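Local structure of ectonucleotide pyrophosphatase/phosphodiesterase family member 5 (5VEO) at residues Q49-F54 and A353-D358. The protein probably hydrolyses phosphodiester and pyrophosphate bonds, as an ectonucleotide pyrophosphatase/phosphodiesterase with restricted action on nucleotides, and binds zinc ions and adenosine monophosphate. The protein carries 1 engineered substitution. Residues are numbered along the deposited sequence; the frame is centred on the assembly and turned at random.
Sequences QVTNVF and AMNSTD. With NAG (2-acetamido-2-deoxy-beta-D-glucopyranose), chain G; EDO (1,2-ethanediol), chain K.
In Met-354 chi1 is 80°, placing CG between the backbone N and the carbonyl carbon, where it runs beside Val-50 and meets its CG2 at 3.9 Å; Phe-338 packs against both side chains. Ser-356 has a similar first torsion (71°), which carries OG to within 3.3 Å of Asn-52 CA. Strands 49-51 and 353-355 run parallel, their axes 18° apart, and three hydrogen bonds fix the register. Met-354 N gives to Gln-49 O at 3.0 Å, Thr-51 N to Met-354 O at 2.9 Å, and Ser-356 N to Thr-51 O at 2.8 Å. On the opposite sheet face from Val-50, Thr-51 and Asn-355 lie side by side, and one water bonds to Thr-51 OG1 and donates to Asn-355 OD1. Asn-355 ND2 is bonded covalently to C1 of an N-acetylglucosamine. Further along, Thr-357 CG2 meets Val-53 CG1 at 4.1 Å, and both residues touch Thr-64 of helix 58-67. A glycine in place of this threonine would probably leave Val-53 CG1 without its methyl neighbour and open a gap beside the helix. Here strand 349-355, outermost at one edge of the mixed central sheet, pairs in parallel with strand 45-51 in the alkaline phosphatase-like core of this phosphodiesterase family, and carries an N-glycan at its end.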
loop_
_atom_site.group_PDB
_atom_site.type_symbol
_atom_site.label_atom_id
_atom_site.label_comp_id
_atom_site.label_asym_id
_atom_site.label_seq_id
_atom_site.Cartn_x
_atom_site.Cartn_y
_atom_site.Cartn_z
ATOM N N GLN A 49 14.812 -4.555 -3.570
ATOM C CA GLN A 49 14.472 -3.827 -2.342
ATOM C C GLN A 49 13.767 -2.523 -2.689
ATOM O O GLN A 49 14.404 -1.534 -3.062
ATOM C CB GLN A 49 15.707 -3.563 -1.488
ATOM C CG GLN A 49 16.182 -4.810 -0.775
ATOM C CD GLN A 49 15.183 -5.322 0.277
ATOM O OE1 GLN A 49 14.926 -4.670 1.283
ATOM N NE2 GLN A 49 14.603 -6.471 0.024
ATOM N N VAL A 50 12.455 -2.546 -2.502
ATOM C CA VAL A 50 11.576 -1.399 -2.695
ATOM C C VAL A 50 11.315 -0.787 -1.342
ATOM O O VAL A 50 10.685 -1.416 -0.479
ATOM C CB VAL A 50 10.249 -1.816 -3.329
ATOM C CG1 VAL A 50 9.297 -0.594 -3.456
ATOM C CG2 VAL A 50 10.487 -2.526 -4.645
ATOM N N THR A 51 11.803 0.421 -1.140
ATOM C CA THR A 51 11.464 1.147 0.072
ATOM C C THR A 51 10.115 1.809 -0.138
ATOM O O THR A 51 9.985 2.740 -0.952
ATOM C CB THR A 51 12.524 2.182 0.415
ATOM O OG1 THR A 51 13.756 1.520 0.656
ATOM C CG2 THR A 51 12.125 2.931 1.652
ATOM N N ASN A 52 9.116 1.315 0.578
ATOM C CA ASN A 52 7.761 1.847 0.526
ATOM C C ASN A 52 7.661 2.986 1.542
ATOM O O ASN A 52 8.684 3.560 1.933
ATOM C CB ASN A 52 6.752 0.701 0.715
ATOM C CG ASN A 52 6.963 -0.103 2.014
ATOM O OD1 ASN A 52 8.032 -0.061 2.647
ATOM N ND2 ASN A 52 5.936 -0.879 2.392
ATOM N N VAL A 53 6.449 3.395 1.917
ATOM C CA VAL A 53 6.306 4.566 2.774
ATOM C C VAL A 53 5.716 4.197 4.129
ATOM O O VAL A 53 4.936 3.243 4.294
ATOM C CB VAL A 53 5.481 5.712 2.141
ATOM C CG1 VAL A 53 6.121 6.189 0.855
ATOM C CG2 VAL A 53 4.044 5.357 1.947
ATOM N N PHE A 54 6.074 5.025 5.106
ATOM C CA PHE A 54 5.544 4.942 6.458
ATOM C C PHE A 54 4.221 5.681 6.544
ATOM O O PHE A 54 4.109 6.783 5.981
ATOM C CB PHE A 54 6.559 5.560 7.412
ATOM C CG PHE A 54 6.272 5.355 8.865
ATOM C CD1 PHE A 54 6.583 4.158 9.499
ATOM C CD2 PHE A 54 5.749 6.386 9.625
ATOM C CE1 PHE A 54 6.355 3.994 10.858
ATOM C CE2 PHE A 54 5.533 6.224 10.985
ATOM C CZ PHE A 54 5.826 5.029 11.594
ATOM N N ALA A 353 17.536 -1.701 -6.001
ATOM C CA ALA A 353 16.669 -0.912 -5.127
ATOM C C ALA A 353 15.892 0.174 -5.859
ATOM O O ALA A 353 16.326 0.696 -6.888
ATOM C CB ALA A 353 17.482 -0.239 -4.012
ATOM N N MET A 354 14.756 0.539 -5.268
ATOM C CA MET A 354 13.983 1.678 -5.732
ATOM C C MET A 354 13.155 2.183 -4.559
ATOM O O MET A 354 12.985 1.489 -3.556
ATOM C CB MET A 354 13.103 1.295 -6.920
ATOM C CG MET A 354 11.827 0.587 -6.554
ATOM S SD MET A 354 10.771 0.124 -7.983
ATOM C CE MET A 354 10.041 1.643 -8.531
ATOM N N ASN A 355 12.662 3.408 -4.684
ATOM C CA ASN A 355 11.660 3.937 -3.772
ATOM C C ASN A 355 10.284 3.812 -4.412
ATOM O O ASN A 355 10.126 4.078 -5.608
ATOM C CB ASN A 355 11.949 5.402 -3.459
ATOM C CG ASN A 355 13.255 5.592 -2.703
ATOM O OD1 ASN A 355 13.544 4.862 -1.759
ATOM N ND2 ASN A 355 14.035 6.576 -3.118
ATOM N N SER A 356 9.281 3.435 -3.621
ATOM C CA SER A 356 7.959 3.283 -4.211
ATOM C C SER A 356 7.381 4.618 -4.664
ATOM O O SER A 356 6.478 4.623 -5.501
ATOM C CB SER A 356 7.001 2.606 -3.238
ATOM O OG SER A 356 6.673 3.468 -2.185
ATOM N N THR A 357 7.883 5.735 -4.126
ATOM C CA THR A 357 7.531 7.061 -4.620
ATOM C C THR A 357 7.971 7.284 -6.060
ATOM O O THR A 357 7.497 8.239 -6.689
ATOM C CB THR A 357 8.188 8.138 -3.751
ATOM O OG1 THR A 357 9.562 7.793 -3.568
ATOM C CG2 THR A 357 7.499 8.272 -2.415
ATOM N N ASP A 358 8.879 6.463 -6.585
ATOM C CA ASP A 358 9.330 6.602 -7.964
ATOM C C ASP A 358 8.334 6.043 -8.981
ATOM O O ASP A 358 8.424 6.386 -10.171
ATOM C CB ASP A 358 10.674 5.896 -8.164
ATOM C CG ASP A 358 11.782 6.450 -7.294
ATOM O OD1 ASP A 358 11.791 7.665 -7.009
ATOM O OD2 ASP A 358 12.674 5.642 -6.907
HETATM C C1 NAG G . 15.293 6.994 -2.528
HETATM C C2 NAG G . 16.567 6.854 -3.402
HETATM C C3 NAG G . 17.769 7.524 -2.736
HETATM C C4 NAG G . 17.436 8.947 -2.320
HETATM C C5 NAG G . 16.205 8.943 -1.429
HETATM C C6 NAG G . 15.812 10.326 -0.980
HETATM C C7 NAG G . 16.606 4.899 -4.874
HETATM C C8 NAG G . 16.987 3.459 -5.001
HETATM N N2 NAG G . 16.871 5.465 -3.693
HETATM O O3 NAG G . 18.855 7.544 -3.655
HETATM O O4 NAG G . 18.521 9.523 -1.602
HETATM O O5 NAG G . 15.098 8.401 -2.160
HETATM O O6 NAG G . 15.169 11.042 -2.027
HETATM O O7 NAG G . 16.029 5.517 -5.790
HETATM C C1 EDO K . 10.063 5.875 0.172
HETATM O O1 EDO K . 9.387 5.631 -1.091
HETATM C C2 EDO K . 11.297 6.791 0.065
HETATM O O2 EDO K . 11.921 6.972 1.369
HETATM O O HOH W 1 15.524 4.208 0.330
#